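Local coordinates for D-lactate dehydrogenase (Fermentative) (Pseudomonas aeruginosa, PDB 6ABJ), which is a fermentative D-lactate dehydrogenase, a tetrameric NAD-dependent enzyme that interconverts pyruvate and D-lactate, at residues Y140-E145 with H151-F156; L328-A333 with T338-V343. All blocks are in the same frame, centred on the assembly; numbering follows the deposited sequence.

Contact 1 (Y140-E145 with H151-F156); sequences YNRTRE and HGLTGF
Arg142 extends from helix 136-143 to His151 and Leu153, reaching across to the loop that leads into strand 162-166 of the Rossmann-type NAD-binding fold. Its side chain runs extended from CG to NE, carrying the guanidinium to the loop although the closest CA atoms, of Arg142 and Leu153, are 10.7 Å apart. The main acceptor is the carbonyl of His151: NH1 and NH2 of Arg142 both donate to the one oxygen, each 2.8 Å from His151 O. Both N-H...O angles are bent to near 140°, as expected when two donors converge on one atom, and that oxygen lies close to the guanidinium plane. NH1 also donates to Ser149 O, just before the loop segment, so two carbonyls share it. On the His151 ring, ND1 is bonded to Asp289 OD2 of a neighbouring subunit, which ties this loop to the tetramer. The guanidinium is sandwiched. On one face it stacks on the imidazole, centres 3.9 Å apart and planes 24° from parallel; over the opposite face lies the isobutyl group of Leu153, its CG 3.6 Å from Arg142 NH1.

Contact 2 (L328-A333 with T338-V343); sequences LDNIAA and TPRNRV
Asn330 and Asn341 join through their side-chain amides, linking helix 317-335 to the C-terminal tail that doubles back along it beside the five-stranded parallel sheet. Three polar links hold the two segments. In the amide pair, Asn341 ND2 donates to Asn330 OD1 at 2.8 Å, with an N-H...O angle of 164°. The donor lies in the carbonyl plane on a lone pair of OD1, and the side chains cross at about a right angle, their amide planes 67° apart. Near the end of the helix, Thr338 N donates to Ala333 O at 2.8 Å, a backbone bond from i+5 back to i. Between these two, a water donates to both Asn330 O (2.6 Å) and Arg340 O (2.8 Å), bridging helix and tail where the backbones do not bond directly.

The apolar packing centres on Ala333, whose CB lies 3.7 Å from Arg340 CB. The bend of Arg340 at chi3 turns the guanidinium so that Ala333 CB meets one face off-centre, near NE.

A carbon-to-oxygen contact stands apart from this methyl packing: a chi1 of 176° swings Arg340 CG away from its backbone N, toward the Asn330 amide, where it rests 3.4 Å from Asn330 OD1.

Electrostatics contribute little direct contact: Asp329 OD2 and Arg340 NH1 stand 5.2 Å apart, too far for a salt bridge, though the opposite charges may attract weakly. Beyond the segments, the backbone of Asn341 bonds to His112. The Asn330 amide accepts firmly from Asn341 and donates weakly, through ND2, to His112 O, which implies that polar links work alongside the packing of Ala333 to join helix, tail and sheet edge.

Contact 1 closes before contact 2 opens along the chain, and the two lie on opposite sides of its centre: their own centres are 48 Å apart and their nearest atoms about 34 Å. They share no helix, strand or sheet. Contact 1 precedes strand 162-166 in the seven-stranded Rossmann sheet, whereas contact 2 belongs to helix 317-335 and the tail packed on the five-stranded sheet, to which the chain returns after the NAD-binding portion. Their surroundings differ too. Two other subunits reach contact 1, but none touches contact 2, consistent with subunits meeting around the NAD-binding part at contact 1, while contact 2 lies away from the interfaces.

Contact 1 (Y140-E145 with H151-F156)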
loop_
_atom_site.group_PDB
_atom_site.type_symbol
_atom_site.label_atom_id
_atom_site.label_comp_id
_atom_site.label_asym_id
_atom_site.label_seq_id
_atom_site.Cartn_x
_atom_site.Cartn_y
_atom_site.Cartn_z
ATOM N N TYR B 140 7.724 -6.135 -1.522
ATOM C CA TYR B 140 6.410 -6.721 -1.436
ATOM C C TYR B 140 5.408 -5.831 -2.069
ATOM O O TYR B 140 4.559 -6.273 -2.879
ATOM C CB TYR B 140 6.041 -6.997 0.073
ATOM C CG TYR B 140 4.671 -7.405 0.244
ATOM C CD1 TYR B 140 4.253 -8.666 -0.138
ATOM C CD2 TYR B 140 3.747 -6.543 0.819
ATOM C CE1 TYR B 140 2.929 -9.076 0.021
ATOM C CE2 TYR B 140 2.432 -6.886 0.929
ATOM C CZ TYR B 140 2.025 -8.180 0.575
ATOM O OH TYR B 140 0.719 -8.508 0.677
ATOM N N ASN B 141 5.464 -4.541 -1.701
ATOM C CA ASN B 141 4.499 -3.605 -2.239
ATOM C C ASN B 141 4.619 -3.395 -3.756
ATOM O O ASN B 141 3.649 -3.164 -4.402
ATOM C CB ASN B 141 4.584 -2.268 -1.482
ATOM C CG ASN B 141 3.939 -2.366 -0.080
ATOM O OD1 ASN B 141 3.007 -3.153 0.169
ATOM N ND2 ASN B 141 4.441 -1.587 0.819
ATOM N N ARG B 142 5.821 -3.493 -4.281
ATOM C CA ARG B 142 5.998 -3.467 -5.706
ATOM C C ARG B 142 5.463 -4.685 -6.389
ATOM O O ARG B 142 4.614 -4.613 -7.267
ATOM C CB ARG B 142 7.486 -3.320 -6.083
ATOM C CG ARG B 142 8.061 -1.941 -5.756
ATOM C CD ARG B 142 9.452 -1.892 -6.330
ATOM N NE ARG B 142 10.161 -0.727 -5.858
ATOM C CZ ARG B 142 11.421 -0.413 -6.159
ATOM N NH1 ARG B 142 12.172 -1.214 -6.936
ATOM N NH2 ARG B 142 11.946 0.687 -5.620
ATOM N N THR B 143 5.914 -5.847 -5.963
ATOM C CA THR B 143 5.492 -7.046 -6.718
ATOM C C THR B 143 4.000 -7.347 -6.619
ATOM O O THR B 143 3.387 -7.888 -7.560
ATOM C CB THR B 143 6.303 -8.301 -6.306
ATOM O OG1 THR B 143 6.070 -8.655 -4.944
ATOM C CG2 THR B 143 7.800 -8.086 -6.501
ATOM N N ARG B 144 3.390 -6.979 -5.511
ATOM C CA ARG B 144 1.956 -7.172 -5.316
ATOM C C ARG B 144 1.175 -6.471 -6.398
ATOM O O ARG B 144 0.102 -6.849 -6.698
ATOM C CB ARG B 144 1.480 -6.550 -4.028
ATOM C CG ARG B 144 1.806 -7.327 -2.802
ATOM C CD ARG B 144 0.829 -8.451 -2.590
ATOM N NE ARG B 144 -0.374 -7.983 -1.945
ATOM C CZ ARG B 144 -1.178 -8.738 -1.203
ATOM N NH1 ARG B 144 -0.914 -10.018 -0.993
ATOM N NH2 ARG B 144 -2.234 -8.169 -0.673
ATOM N N GLU B 145 1.728 -5.390 -6.890
ATOM C CA GLU B 145 1.079 -4.586 -7.883
ATOM C C GLU B 145 1.649 -4.812 -9.337
ATOM O O GLU B 145 1.353 -4.056 -10.286
ATOM C CB GLU B 145 1.073 -3.076 -7.468
ATOM C CG GLU B 145 2.408 -2.345 -7.379
ATOM C CD GLU B 145 2.328 -0.830 -7.050
ATOM O OE1 GLU B 145 3.278 -0.261 -6.387
ATOM O OE2 GLU B 145 1.361 -0.189 -7.505
ATOM N N HIS B 151 15.184 -1.342 -8.974
ATOM C CA HIS B 151 15.877 -0.064 -8.582
ATOM C C HIS B 151 15.686 0.266 -7.102
ATOM O O HIS B 151 14.579 0.189 -6.578
ATOM C CB HIS B 151 15.446 1.143 -9.427
ATOM C CG HIS B 151 13.999 1.528 -9.251
ATOM N ND1 HIS B 151 13.597 2.436 -8.299
ATOM C CD2 HIS B 151 12.870 1.045 -9.810
ATOM C CE1 HIS B 151 12.283 2.524 -8.302
ATOM N NE2 HIS B 151 11.810 1.665 -9.191
ATOM N N GLY B 152 16.766 0.674 -6.439
ATOM C CA GLY B 152 16.732 1.063 -5.054
ATOM C C GLY B 152 16.628 -0.041 -4.003
ATOM O O GLY B 152 16.689 0.250 -2.821
ATOM N N LEU B 153 16.567 -1.313 -4.409
ATOM C CA LEU B 153 16.413 -2.424 -3.483
ATOM C C LEU B 153 17.721 -3.144 -3.085
ATOM O O LEU B 153 17.695 -4.056 -2.256
ATOM C CB LEU B 153 15.442 -3.454 -4.059
ATOM C CG LEU B 153 14.078 -2.965 -4.476
ATOM C CD1 LEU B 153 13.207 -4.129 -4.931
ATOM C CD2 LEU B 153 13.345 -2.244 -3.312
ATOM N N THR B 154 18.864 -2.682 -3.642
ATOM C CA THR B 154 20.130 -3.286 -3.346
ATOM C C THR B 154 20.469 -3.206 -1.873
ATOM O O THR B 154 20.520 -2.074 -1.314
ATOM C CB THR B 154 21.262 -2.649 -4.171
ATOM O OG1 THR B 154 20.904 -2.701 -5.528
ATOM C CG2 THR B 154 22.565 -3.424 -3.994
ATOM N N GLY B 155 20.817 -4.331 -1.274
ATOM C CA GLY B 155 21.247 -4.389 0.124
ATOM C C GLY B 155 22.728 -4.621 0.304
ATOM O O GLY B 155 23.548 -4.193 -0.549
ATOM N N PHE B 156 23.070 -5.227 1.412
ATOM C CA PHE B 156 24.426 -5.559 1.749
ATOM C C PHE B 156 24.481 -6.932 2.423
ATOM O O PHE B 156 23.553 -7.342 3.136
ATOM C CB PHE B 156 25.029 -4.449 2.633
ATOM C CG PHE B 156 24.332 -4.250 3.964
ATOM C CD1 PHE B 156 23.286 -3.354 4.083
ATOM C CD2 PHE B 156 24.726 -4.916 5.084
ATOM C CE1 PHE B 156 22.697 -3.113 5.314
ATOM C CE2 PHE B 156 24.126 -4.678 6.336
ATOM C CZ PHE B 156 23.137 -3.726 6.442
#

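Contact 2 (L328-A333 with T338-V343)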
loop_
_atom_site.group_PDB
_atom_site.type_symbol
_atom_site.label_atom_id
_atom_site.label_comp_id
_atom_site.label_asym_id
_atom_site.label_seq_id
_atom_site.Cartn_x
_atom_site.Cartn_y
_atom_site.Cartn_z
ATOM N N LEU B 328 -0.966 -16.360 34.830
ATOM C CA LEU B 328 -1.827 -17.253 35.589
ATOM C C LEU B 328 -1.102 -17.810 36.838
ATOM O O LEU B 328 -1.697 -17.848 37.941
ATOM C CB LEU B 328 -2.408 -18.363 34.687
ATOM C CG LEU B 328 -3.343 -17.849 33.569
ATOM C CD1 LEU B 328 -4.113 -18.962 32.879
ATOM C CD2 LEU B 328 -4.322 -16.794 34.048
ATOM N N ASP B 329 0.175 -18.181 36.699
ATOM C CA ASP B 329 0.966 -18.568 37.864
ATOM C C ASP B 329 1.074 -17.436 38.876
ATOM O O ASP B 329 1.010 -17.690 40.093
ATOM C CB ASP B 329 2.357 -19.087 37.488
ATOM C CG ASP B 329 2.321 -20.482 36.834
ATOM O OD1 ASP B 329 1.256 -21.182 36.883
ATOM O OD2 ASP B 329 3.385 -20.904 36.310
ATOM N N ASN B 330 1.270 -16.200 38.412
ATOM C CA ASN B 330 1.328 -15.056 39.325
ATOM C C ASN B 330 0.032 -14.938 40.133
ATOM O O ASN B 330 0.037 -14.563 41.317
ATOM C CB ASN B 330 1.561 -13.708 38.603
ATOM C CG ASN B 330 2.943 -13.548 38.062
ATOM O OD1 ASN B 330 3.888 -14.255 38.424
ATOM N ND2 ASN B 330 3.085 -12.557 37.149
ATOM N N ILE B 331 -1.068 -15.250 39.472
ATOM C CA ILE B 331 -2.380 -15.085 40.074
ATOM C C ILE B 331 -2.590 -16.190 41.137
ATOM O O ILE B 331 -3.124 -15.900 42.233
ATOM C CB ILE B 331 -3.506 -15.077 38.999
ATOM C CG1 ILE B 331 -3.513 -13.737 38.244
ATOM C CG2 ILE B 331 -4.887 -15.229 39.635
ATOM C CD1 ILE B 331 -4.325 -13.741 36.960
ATOM N N ALA B 332 -2.183 -17.421 40.795
ATOM C CA ALA B 332 -2.284 -18.591 41.726
ATOM C C ALA B 332 -1.419 -18.322 42.958
ATOM O O ALA B 332 -1.802 -18.596 44.096
ATOM C CB ALA B 332 -1.858 -19.872 41.008
ATOM N N ALA B 333 -0.255 -17.747 42.708
ATOM C CA ALA B 333 0.684 -17.396 43.763
ATOM C C ALA B 333 0.132 -16.318 44.694
ATOM O O ALA B 333 0.195 -16.451 45.947
ATOM C CB ALA B 333 2.035 -17.031 43.193
ATOM N N THR B 338 2.034 -16.100 48.083
ATOM C CA THR B 338 3.451 -16.194 47.755
ATOM C C THR B 338 3.737 -14.932 46.928
ATOM O O THR B 338 3.076 -14.761 45.906
ATOM C CB THR B 338 3.701 -17.451 46.880
ATOM O OG1 THR B 338 3.273 -18.623 47.587
ATOM C CG2 THR B 338 5.160 -17.610 46.532
ATOM N N PRO B 339 4.666 -14.059 47.393
ATOM C CA PRO B 339 5.056 -12.866 46.615
ATOM C C PRO B 339 5.791 -13.379 45.357
ATOM O O PRO B 339 6.874 -14.020 45.450
ATOM C CB PRO B 339 5.977 -12.095 47.575
ATOM C CG PRO B 339 6.533 -13.138 48.501
ATOM C CD PRO B 339 5.637 -14.342 48.477
ATOM N N ARG B 340 5.085 -13.322 44.240
ATOM C CA ARG B 340 5.661 -13.711 42.955
ATOM C C ARG B 340 5.414 -12.543 41.960
ATOM O O ARG B 340 4.280 -12.142 41.725
ATOM C CB ARG B 340 5.083 -15.037 42.470
ATOM C CG ARG B 340 5.589 -15.459 41.077
ATOM C CD ARG B 340 5.464 -16.945 40.742
ATOM N NE ARG B 340 5.913 -17.725 41.904
ATOM C CZ ARG B 340 5.781 -19.040 42.043
ATOM N NH1 ARG B 340 5.227 -19.763 41.080
ATOM N NH2 ARG B 340 6.219 -19.634 43.162
ATOM N N ASN B 341 6.516 -11.990 41.493
ATOM C CA ASN B 341 6.538 -10.913 40.465
ATOM C C ASN B 341 5.619 -9.754 40.838
ATOM O O ASN B 341 4.914 -9.192 40.025
ATOM C CB ASN B 341 6.151 -11.491 39.100
ATOM C CG ASN B 341 7.147 -12.537 38.612
ATOM O OD1 ASN B 341 8.354 -12.322 38.694
ATOM N ND2 ASN B 341 6.645 -13.656 38.089
ATOM N N ARG B 342 5.657 -9.382 42.100
ATOM C CA ARG B 342 4.912 -8.232 42.521
ATOM C C ARG B 342 5.685 -7.005 42.137
ATOM O O ARG B 342 6.909 -6.969 42.244
ATOM C CB ARG B 342 4.804 -8.174 44.064
ATOM C CG ARG B 342 4.057 -9.264 44.778
ATOM C CD ARG B 342 2.576 -9.007 44.674
ATOM N NE ARG B 342 2.043 -8.254 45.838
ATOM C CZ ARG B 342 1.446 -8.812 46.894
ATOM N NH1 ARG B 342 1.319 -10.134 46.995
ATOM N NH2 ARG B 342 0.937 -8.039 47.828
ATOM N N VAL B 343 4.953 -5.954 41.812
ATOM C CA VAL B 343 5.545 -4.675 41.566
ATOM C C VAL B 343 5.203 -3.807 42.735
ATOM O O VAL B 343 4.051 -3.668 43.052
ATOM C CB VAL B 343 4.861 -4.002 40.335
ATOM C CG1 VAL B 343 5.562 -2.693 40.013
ATOM C CG2 VAL B 343 4.932 -4.937 39.143
HETATM O O HOH W 1 1.888 -13.182 42.601
#